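Hydrazine synthase subunit alpha (Candidatus Kuenenia stuttgartiensis, PDB 5C2V) makes hydrazine in the hydrazine synthase complex, condensing hydroxylamine delivered from the gamma subunit with ammonia, and carries two heme c groups. Local coordinates at residues R642-F646 with R647-Q651; P652-D655 with A656-M660; K747-T750 with Q751-Y755. One frame throughout, in Å; residues are numbered along the deposited sequence.

Contact 1 of 3, residues R642-F646 with R647-Q651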
loop_
_atom_site.group_PDB
_atom_site.type_symbol
_atom_site.label_atom_id
_atom_site.label_comp_id
_atom_site.label_asym_id
_atom_site.label_seq_id
_atom_site.Cartn_x
_atom_site.Cartn_y
_atom_site.Cartn_z
ATOM N N ARG D 642 24.995 21.899 15.242
ATOM C CA ARG D 642 24.169 22.830 14.478
ATOM C C ARG D 642 22.909 22.194 13.895
ATOM O O ARG D 642 22.929 21.055 13.426
ATOM C CB ARG D 642 24.996 23.453 13.348
ATOM C CG ARG D 642 24.287 24.564 12.588
ATOM C CD ARG D 642 25.174 25.150 11.501
ATOM N NE ARG D 642 25.456 24.187 10.439
ATOM C CZ ARG D 642 24.772 24.107 9.302
ATOM N NH1 ARG D 642 23.761 24.935 9.075
ATOM N NH2 ARG D 642 25.098 23.202 8.390
ATOM N N THR D 643 21.814 22.949 13.932
ATOM C CA THR D 643 20.565 22.554 13.293
ATOM C C THR D 643 19.950 23.757 12.587
ATOM O O THR D 643 20.391 24.890 12.783
ATOM C CB THR D 643 19.552 21.987 14.302
ATOM O OG1 THR D 643 18.483 21.339 13.600
ATOM C CG2 THR D 643 18.982 23.100 15.169
ATOM N N VAL D 644 18.941 23.510 11.759
ATOM C CA VAL D 644 18.229 24.595 11.096
ATOM C C VAL D 644 16.842 24.778 11.704
ATOM O O VAL D 644 15.995 23.889 11.625
ATOM C CB VAL D 644 18.091 24.348 9.583
ATOM C CG1 VAL D 644 17.388 25.522 8.921
ATOM C CG2 VAL D 644 19.458 24.125 8.957
ATOM N N ASP D 645 16.623 25.936 12.318
ATOM C CA ASP D 645 15.341 26.255 12.935
ATOM C C ASP D 645 14.601 27.292 12.096
ATOM O O ASP D 645 15.176 28.308 11.709
ATOM C CB ASP D 645 15.548 26.766 14.362
ATOM C CG ASP D 645 14.247 26.909 15.126
ATOM O OD1 ASP D 645 13.617 27.985 15.035
ATOM O OD2 ASP D 645 13.857 25.948 15.822
ATOM N N PHE D 646 13.326 27.033 11.817
ATOM C CA PHE D 646 12.548 27.880 10.917
ATOM C C PHE D 646 12.401 29.311 11.430
ATOM O O PHE D 646 12.432 30.263 10.651
ATOM C CB PHE D 646 11.163 27.275 10.681
ATOM C CG PHE D 646 10.339 28.027 9.675
ATOM C CD1 PHE D 646 10.520 27.819 8.319
ATOM C CD2 PHE D 646 9.383 28.944 10.085
ATOM C CE1 PHE D 646 9.765 28.509 7.389
ATOM C CE2 PHE D 646 8.626 29.637 9.161
ATOM C CZ PHE D 646 8.817 29.419 7.811
ATOM N N ARG D 647 12.238 29.457 12.739
ATOM C CA ARG D 647 12.026 30.767 13.342
ATOM C C ARG D 647 13.308 31.593 13.370
ATOM O O ARG D 647 13.293 32.792 13.093
ATOM C CB ARG D 647 11.476 30.610 14.758
ATOM C CG ARG D 647 10.287 29.673 14.847
ATOM C CD ARG D 647 10.162 29.080 16.237
ATOM N NE ARG D 647 11.303 28.234 16.567
ATOM C CZ ARG D 647 11.476 27.639 17.741
ATOM N NH1 ARG D 647 10.579 27.798 18.706
ATOM N NH2 ARG D 647 12.547 26.887 17.952
ATOM N N ARG D 648 14.412 30.940 13.715
ATOM C CA ARG D 648 15.700 31.612 13.848
ATOM C C ARG D 648 16.399 31.839 12.507
ATOM O O ARG D 648 17.060 32.858 12.309
ATOM C CB ARG D 648 16.612 30.803 14.770
ATOM C CG ARG D 648 17.916 31.494 15.128
ATOM C CD ARG D 648 19.084 30.531 15.020
ATOM N NE ARG D 648 18.862 29.310 15.788
ATOM C CZ ARG D 648 19.544 28.183 15.607
ATOM N NH1 ARG D 648 20.488 28.119 14.679
ATOM N NH2 ARG D 648 19.277 27.118 16.351
ATOM N N ASP D 649 16.246 30.889 11.591
ATOM C CA ASP D 649 17.036 30.878 10.363
ATOM C C ASP D 649 16.242 31.271 9.114
ATOM O O ASP D 649 16.550 32.272 8.468
ATOM C CB ASP D 649 17.665 29.495 10.165
ATOM C CG ASP D 649 18.590 29.106 11.306
ATOM O OD1 ASP D 649 19.298 29.993 11.827
ATOM O OD2 ASP D 649 18.605 27.916 11.689
ATOM N N ILE D 650 15.232 30.474 8.774
ATOM C CA ILE D 650 14.492 30.641 7.522
ATOM C C ILE D 650 13.579 31.874 7.486
ATOM O O ILE D 650 13.602 32.649 6.521
ATOM C CB ILE D 650 13.630 29.397 7.229
ATOM C CG1 ILE D 650 14.491 28.131 7.254
ATOM C CG2 ILE D 650 12.917 29.540 5.892
ATOM C CD1 ILE D 650 15.674 28.175 6.311
ATOM N N GLN D 651 12.774 32.041 8.532
ATOM C CA GLN D 651 11.785 33.119 8.581
ATOM C C GLN D 651 12.360 34.525 8.350
ATOM O O GLN D 651 11.753 35.309 7.626
ATOM C CB GLN D 651 11.030 33.090 9.916
ATOM C CG GLN D 651 9.950 34.159 10.037
ATOM C CD GLN D 651 8.706 33.832 9.230
ATOM O OE1 GLN D 651 8.113 32.764 9.386
ATOM N NE2 GLN D 651 8.307 34.752 8.359
HETATM O O HOH W 1 22.200 25.476 15.567
#
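Asp645 OD1 is gripped by three N-H groups of the helix that follows it. The shortest comes from Arg647 NE, 2.8 Å from OD1, which lies in the guanidinium plane and uses its syn lone pair. The backbone N of Arg647 and of Arg648 add weak N-cap bonds to the same oxygen, at 3.1 and 3.3 Å from OD1. Arg647 NH2 meets Asp645 OD2 at 2.7 Å, so the arginine holds the carboxylate side-on, one nitrogen to each oxygen, with the two planes 37° apart. A bend at chi3 (-64°) turns the arginine chain back to Asp645, two residues earlier. A reciprocal pair of bonds joins Asp645 and Asp649: Asp649 OD2 accepts from Asp645 N (2.9 Å) on its anti side, tilted out of the carboxylate plane, and Asp649 N donates to Asp645 O. Phe646 crosses Ile650 at about a right angle, its CE1 3.6 Å from Ile650 CG2. Asp645 OD2 also accepts from Asn769 N, while Arg647 NH1 bridges Asp768 and Asp774, both ligands of a calcium ion. With so many donors and a cation around it, the buried Asp645 carboxylate probably stays ionised, and its negative charge should favour the start of the helix.

Contact 2 of 3, residues P652-D655 with A656-M660. With HEC (heme c), chain B.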
loop_
_atom_site.group_PDB
_atom_site.type_symbol
_atom_site.label_atom_id
_atom_site.label_comp_id
_atom_site.label_asym_id
_atom_site.label_seq_id
_atom_site.Cartn_x
_atom_site.Cartn_y
_atom_site.Cartn_z
ATOM N N PRO D 652 13.516 34.860 8.961
ATOM C CA PRO D 652 14.065 36.188 8.652
ATOM C C PRO D 652 14.438 36.349 7.178
ATOM O O PRO D 652 14.267 37.434 6.617
ATOM C CB PRO D 652 15.311 36.268 9.539
ATOM C CG PRO D 652 15.027 35.341 10.663
ATOM C CD PRO D 652 14.271 34.207 10.047
ATOM N N ILE D 653 14.938 35.279 6.565
ATOM C CA ILE D 653 15.244 35.288 5.139
ATOM C C ILE D 653 13.973 35.546 4.341
ATOM O O ILE D 653 13.973 36.328 3.385
ATOM C CB ILE D 653 15.876 33.960 4.676
ATOM C CG1 ILE D 653 17.118 33.635 5.506
ATOM C CG2 ILE D 653 16.224 34.020 3.196
ATOM C CD1 ILE D 653 17.766 32.317 5.137
ATOM N N LEU D 654 12.889 34.889 4.742
ATOM C CA LEU D 654 11.600 35.078 4.081
ATOM C C LEU D 654 11.087 36.508 4.232
ATOM O O LEU D 654 10.540 37.083 3.294
ATOM C CB LEU D 654 10.567 34.091 4.628
ATOM C CG LEU D 654 10.843 32.613 4.351
ATOM C CD1 LEU D 654 9.708 31.748 4.875
ATOM C CD2 LEU D 654 11.060 32.381 2.863
ATOM N N ASP D 655 11.265 37.083 5.414
ATOM C CA ASP D 655 10.827 38.451 5.663
ATOM C C ASP D 655 11.625 39.436 4.822
ATOM O O ASP D 655 11.076 40.401 4.286
ATOM C CB ASP D 655 10.962 38.801 7.146
ATOM C CG ASP D 655 10.190 37.854 8.042
ATOM O OD1 ASP D 655 9.222 37.231 7.557
ATOM O OD2 ASP D 655 10.554 37.731 9.232
ATOM N N ALA D 656 12.926 39.192 4.710
ATOM C CA ALA D 656 13.808 40.099 3.989
ATOM C C ALA D 656 13.647 40.030 2.469
ATOM O O ALA D 656 13.457 41.054 1.816
ATOM C CB ALA D 656 15.259 39.821 4.368
ATOM N N LYS D 657 13.736 38.825 1.907
ATOM C CA LYS D 657 13.778 38.665 0.450
ATOM C C LYS D 657 12.464 38.282 -0.240
ATOM O O LYS D 657 12.414 38.210 -1.468
ATOM C CB LYS D 657 14.830 37.617 0.089
ATOM C CG LYS D 657 16.193 37.858 0.707
ATOM C CD LYS D 657 16.790 39.169 0.234
ATOM C CE LYS D 657 18.235 39.297 0.682
ATOM N NZ LYS D 657 19.053 38.141 0.219
ATOM N N CYS D 658 11.406 38.042 0.526
ATOM C CA CYS D 658 10.217 37.391 -0.030
ATOM C C CYS D 658 8.914 38.147 0.219
ATOM O O CYS D 658 8.216 38.515 -0.726
ATOM C CB CYS D 658 10.095 35.966 0.513
ATOM S SG CYS D 658 11.476 34.884 0.081
ATOM N N ALA D 659 8.589 38.356 1.493
ATOM C CA ALA D 659 7.271 38.826 1.927
ATOM C C ALA D 659 6.771 40.083 1.212
ATOM O O ALA D 659 5.570 40.357 1.210
ATOM C CB ALA D 659 7.287 39.067 3.432
ATOM N N MET D 660 7.685 40.850 0.625
ATOM C CA MET D 660 7.312 42.063 -0.096
ATOM C C MET D 660 6.327 41.785 -1.239
ATOM O O MET D 660 5.315 42.477 -1.366
ATOM C CB MET D 660 8.564 42.773 -0.629
ATOM C CG MET D 660 9.432 41.946 -1.569
ATOM S SD MET D 660 10.977 42.761 -2.015
ATOM C CE MET D 660 11.826 42.756 -0.439
HETATM FE FE HEC B . 7.778 34.636 -5.635
HETATM C CHA HEC B . 5.609 32.899 -7.649
HETATM C CHB HEC B . 8.409 31.784 -3.834
HETATM C CHC HEC B . 10.055 36.348 -3.671
HETATM C CHD HEC B . 7.007 37.582 -7.234
HETATM N NA HEC B . 7.102 32.714 -5.698
HETATM C C1A HEC B . 6.263 32.190 -6.664
HETATM C C2A HEC B . 6.190 30.757 -6.459
HETATM C C3A HEC B . 6.959 30.447 -5.411
HETATM C C4A HEC B . 7.551 31.671 -4.907
HETATM C CMA HEC B . 7.180 29.031 -4.836
HETATM C CAA HEC B . 5.368 29.762 -7.307
HETATM C CBA HEC B . 3.958 29.643 -6.736
HETATM C CGA HEC B . 3.205 28.566 -7.474
HETATM O O1A HEC B . 2.251 27.989 -6.890
HETATM O O2A HEC B . 3.565 28.275 -8.643
HETATM N NB HEC B . 8.962 34.170 -4.010
HETATM C C1B HEC B . 9.153 32.898 -3.506
HETATM C C2B HEC B . 10.269 32.947 -2.582
HETATM C C3B HEC B . 10.714 34.208 -2.532
HETATM C C4B HEC B . 9.907 34.999 -3.435
HETATM C CMB HEC B . 10.820 31.746 -1.781
HETATM C CAB HEC B . 11.890 34.754 -1.691
HETATM C CBB HEC B . 13.233 34.255 -2.271
HETATM N NC HEC B . 8.416 36.592 -5.482
HETATM C C1C HEC B . 9.358 37.085 -4.600
HETATM C C2C HEC B . 9.578 38.484 -4.903
HETATM C C3C HEC B . 8.653 38.852 -5.799
HETATM C C4C HEC B . 7.959 37.653 -6.240
HETATM C CMC HEC B . 10.438 39.428 -4.033
HETATM C CAC HEC B . 8.439 40.272 -6.377
HETATM C CBC HEC B . 9.671 40.733 -7.190
HETATM N ND HEC B . 6.483 35.157 -7.203
HETATM C C1D HEC B . 6.372 36.451 -7.708
HETATM C C2D HEC B . 5.466 36.429 -8.833
HETATM C C3D HEC B . 5.021 34.969 -8.990
HETATM C C4D HEC B . 5.702 34.250 -7.922
HETATM C CMD HEC B . 5.042 37.630 -9.706
HETATM C CAD HEC B . 4.028 34.460 -10.069
HETATM C CBD HEC B . 4.362 33.089 -10.659
HETATM C CGD HEC B . 5.761 33.037 -11.216
HETATM O O1D HEC B . 6.304 31.910 -11.347
HETATM O O2D HEC B . 6.336 34.110 -11.532
#
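The CXXCH heme-binding motif of the C-terminal cytochrome c domain begins at Cys658, just where helix 646-657 gives way to a turn beside Leu654. Cys658 SG is bonded covalently to the vinyl-derived carbon CAB of the heme, 1.8 Å away, and the second thioether cysteine, Cys661, and the axial ligand His662 follow in the same motif. With the sulfur anti to its own carbonyl carbon (chi1 -62°), SG is placed between the Leu654 side chain, whose CD2 is 3.8 Å from it, and the heme edge. The backbone at this point changes its hydrogen-bonding pattern. Ala656 N and Lys657 N still bond four residues back, Lys657 N to Ile653 O at 2.9 Å. Leu654 O then takes two donors: a weak bond from Cys658 N at 3.1 Å and a stronger one, five residues on, from Ala659 N at 2.9 Å. This wider closing turn carries the chain off the helix and past the porphyrin rim, so that Lys657 O lies 3.5 Å from the heme methyl CMC and Met660 CG 3.7 Å from that methyl. Leu654 packs against Ala688 and Leu692 of helix 687-692. Ile653 and Lys657 lean on Leu749, in the loop leading into helix 751-762, and Lys657 NZ forms a salt bridge with Glu753 of that helix.

Contact 3 of 3, residues K747-T750 with Q751-Y755. With HEC (heme c), chain B.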
loop_
_atom_site.group_PDB
_atom_site.type_symbol
_atom_site.label_atom_id
_atom_site.label_comp_id
_atom_site.label_asym_id
_atom_site.label_seq_id
_atom_site.Cartn_x
_atom_site.Cartn_y
_atom_site.Cartn_z
ATOM N N LYS D 747 17.832 34.393 -8.549
ATOM C CA LYS D 747 18.777 35.413 -8.101
ATOM C C LYS D 747 18.320 36.216 -6.877
ATOM O O LYS D 747 19.006 37.148 -6.453
ATOM C CB LYS D 747 19.105 36.348 -9.265
ATOM C CG LYS D 747 19.801 35.606 -10.396
ATOM C CD LYS D 747 20.340 36.521 -11.474
ATOM C CE LYS D 747 21.086 35.704 -12.519
ATOM N NZ LYS D 747 21.644 36.540 -13.615
ATOM N N PHE D 748 17.169 35.863 -6.312
ATOM C CA PHE D 748 16.650 36.561 -5.135
ATOM C C PHE D 748 17.465 36.288 -3.872
ATOM O O PHE D 748 17.576 37.151 -3.000
ATOM C CB PHE D 748 15.189 36.179 -4.886
ATOM C CG PHE D 748 14.221 36.835 -5.825
ATOM C CD1 PHE D 748 14.451 38.118 -6.294
ATOM C CD2 PHE D 748 13.078 36.172 -6.238
ATOM C CE1 PHE D 748 13.562 38.726 -7.158
ATOM C CE2 PHE D 748 12.184 36.774 -7.103
ATOM C CZ PHE D 748 12.426 38.053 -7.564
ATOM N N LEU D 749 18.028 35.089 -3.776
ATOM C CA LEU D 749 18.755 34.677 -2.579
ATOM C C LEU D 749 20.235 34.462 -2.857
ATOM O O LEU D 749 20.629 34.188 -3.991
ATOM C CB LEU D 749 18.160 33.388 -2.006
ATOM C CG LEU D 749 16.697 33.394 -1.567
ATOM C CD1 LEU D 749 16.288 32.017 -1.065
ATOM C CD2 LEU D 749 16.472 34.440 -0.494
ATOM N N THR D 750 21.054 34.586 -1.818
ATOM C CA THR D 750 22.450 34.185 -1.916
ATOM C C THR D 750 22.512 32.666 -1.803
ATOM O O THR D 750 21.487 32.015 -1.600
ATOM C CB THR D 750 23.320 34.833 -0.822
ATOM O OG1 THR D 750 22.890 34.379 0.468
ATOM C CG2 THR D 750 23.214 36.351 -0.883
ATOM N N GLN D 751 23.706 32.098 -1.923
ATOM C CA GLN D 751 23.850 30.649 -1.873
ATOM C C GLN D 751 23.594 30.126 -0.463
ATOM O O GLN D 751 23.007 29.058 -0.283
ATOM C CB GLN D 751 25.240 30.227 -2.355
ATOM C CG GLN D 751 25.494 28.726 -2.296
ATOM C CD GLN D 751 24.615 27.939 -3.252
ATOM O OE1 GLN D 751 24.084 28.484 -4.220
ATOM N NE2 GLN D 751 24.455 26.649 -2.981
ATOM N N ASP D 752 24.022 30.896 0.532
ATOM C CA ASP D 752 23.875 30.504 1.930
ATOM C C ASP D 752 22.410 30.430 2.354
ATOM O O ASP D 752 22.005 29.495 3.044
ATOM C CB ASP D 752 24.633 31.477 2.836
ATOM C CG ASP D 752 26.127 31.474 2.572
ATOM O OD1 ASP D 752 26.650 30.431 2.126
ATOM O OD2 ASP D 752 26.778 32.512 2.813
ATOM N N GLU D 753 21.622 31.417 1.939
ATOM C CA GLU D 753 20.201 31.467 2.275
ATOM C C GLU D 753 19.429 30.334 1.598
ATOM O O GLU D 753 18.674 29.593 2.244
ATOM C CB GLU D 753 19.613 32.823 1.872
ATOM C CG GLU D 753 20.300 34.017 2.523
ATOM C CD GLU D 753 19.993 35.329 1.822
ATOM O OE1 GLU D 753 19.491 35.290 0.679
ATOM O OE2 GLU D 753 20.254 36.397 2.414
ATOM N N ARG D 754 19.633 30.208 0.291
ATOM C CA ARG D 754 18.974 29.180 -0.502
ATOM C C ARG D 754 19.307 27.786 0.018
ATOM O O ARG D 754 18.418 26.947 0.188
ATOM C CB ARG D 754 19.371 29.309 -1.974
ATOM C CG ARG D 754 18.592 28.402 -2.911
ATOM C CD ARG D 754 18.885 28.727 -4.367
ATOM N NE ARG D 754 20.270 28.441 -4.730
ATOM C CZ ARG D 754 20.788 28.670 -5.933
ATOM N NH1 ARG D 754 20.034 29.189 -6.893
ATOM N NH2 ARG D 754 22.058 28.378 -6.176
ATOM N N TYR D 755 20.588 27.543 0.286
ATOM C CA TYR D 755 21.003 26.242 0.791
ATOM C C TYR D 755 20.573 26.052 2.240
ATOM O O TYR D 755 20.502 24.926 2.728
ATOM C CB TYR D 755 22.514 26.055 0.666
ATOM C CG TYR D 755 22.937 24.621 0.878
ATOM C CD1 TYR D 755 22.708 23.663 -0.101
ATOM C CD2 TYR D 755 23.547 24.219 2.058
ATOM C CE1 TYR D 755 23.081 22.348 0.084
ATOM C CE2 TYR D 755 23.925 22.904 2.253
ATOM C CZ TYR D 755 23.689 21.973 1.262
ATOM O OH TYR D 755 24.061 20.661 1.446
HETATM FE FE HEC B . 7.778 34.636 -5.635
HETATM C CHA HEC B . 5.609 32.899 -7.649
HETATM C CHB HEC B . 8.409 31.784 -3.834
HETATM C CHC HEC B . 10.055 36.348 -3.671
HETATM C CHD HEC B . 7.007 37.582 -7.234
HETATM N NA HEC B . 7.102 32.714 -5.698
HETATM C C1A HEC B . 6.263 32.190 -6.664
HETATM C C2A HEC B . 6.190 30.757 -6.459
HETATM C C3A HEC B . 6.959 30.447 -5.411
HETATM C C4A HEC B . 7.551 31.671 -4.907
HETATM C CMA HEC B . 7.180 29.031 -4.836
HETATM C CAA HEC B . 5.368 29.762 -7.307
HETATM C CBA HEC B . 3.958 29.643 -6.736
HETATM C CGA HEC B . 3.205 28.566 -7.474
HETATM O O1A HEC B . 2.251 27.989 -6.890
HETATM O O2A HEC B . 3.565 28.275 -8.643
HETATM N NB HEC B . 8.962 34.170 -4.010
HETATM C C1B HEC B . 9.153 32.898 -3.506
HETATM C C2B HEC B . 10.269 32.947 -2.582
HETATM C C3B HEC B . 10.714 34.208 -2.532
HETATM C C4B HEC B . 9.907 34.999 -3.435
HETATM C CMB HEC B . 10.820 31.746 -1.781
HETATM C CAB HEC B . 11.890 34.754 -1.691
HETATM C CBB HEC B . 13.233 34.255 -2.271
HETATM N NC HEC B . 8.416 36.592 -5.482
HETATM C C1C HEC B . 9.358 37.085 -4.600
HETATM C C2C HEC B . 9.578 38.484 -4.903
HETATM C C3C HEC B . 8.653 38.852 -5.799
HETATM C C4C HEC B . 7.959 37.653 -6.240
HETATM C CMC HEC B . 10.438 39.428 -4.033
HETATM C CAC HEC B . 8.439 40.272 -6.377
HETATM C CBC HEC B . 9.671 40.733 -7.190
HETATM N ND HEC B . 6.483 35.157 -7.203
HETATM C C1D HEC B . 6.372 36.451 -7.708
HETATM C C2D HEC B . 5.466 36.429 -8.833
HETATM C C3D HEC B . 5.021 34.969 -8.990
HETATM C C4D HEC B . 5.702 34.250 -7.922
HETATM C CMD HEC B . 5.042 37.630 -9.706
HETATM C CAD HEC B . 4.028 34.460 -10.069
HETATM C CBD HEC B . 4.362 33.089 -10.659
HETATM C CGD HEC B . 5.761 33.037 -11.216
HETATM O O1D HEC B . 6.304 31.910 -11.347
HETATM O O2D HEC B . 6.336 34.110 -11.532
#
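The carboxylate of Glu753 takes the backbone N-H of Thr750 from above its plane, the donor lying 54° out of it, with Thr750 N 3.0 Å from OE1. With CG anti to the carbonyl carbon (chi1 -58°) and the chain extended beyond it, Glu753 brings OE1, the oxygen also paired with Lys657, back to that N-H. The Phe748 ring has the heme methyl CMC over one face, 4.3 Å above the plane and offset toward the rim, and its CE2 comes within 3.8 Å of porphyrin carbon C1C; it also meets the axial ligand His745 edge-to-face. The Arg754 guanidinium reaches the Gln751 amide, NH2 lying 2.8 Å from OE1 and in the carbonyl plane, though OE1 is tilted 25° from the guanidinium plane; Tyr723 adds a cation-pi contact. Thr750 is the N-cap of helix 751-762, and the bond from its N to the side chain three residues on is the backbone-to-side-chain half of a capping box. Arg754 N donates to Thr750 O at 3.2 Å, closing the first turn. Leu749 wedges between helix and cofactor: its CG lies 3.6 Å from heme CBB, while CD2 is 3.3 Å from Glu753 OE1.

Contacts 1 and 2 follow one another on helix 646-657, their centres 14 Å apart, and join where Phe646 CZ lies 3.9 Å from Leu654 CD1. Contact 1 forms the capped start of the helix, near a calcium ion, and contact 2 its heme-bound end. Contact 3, centred 12 Å from contact 2, is tied to it by the salt bridge of Lys657 NZ and Glu753 OE1 (2.9 Å) and by Ile653 CG2 against Leu749 CD2 (3.7 Å). Contacts 2 and 3 both touch the bis-histidine heme, whose axial ligands are His662 and His745, whereas in contact 1 the side chain of Ile650 stays about 8 Å from it.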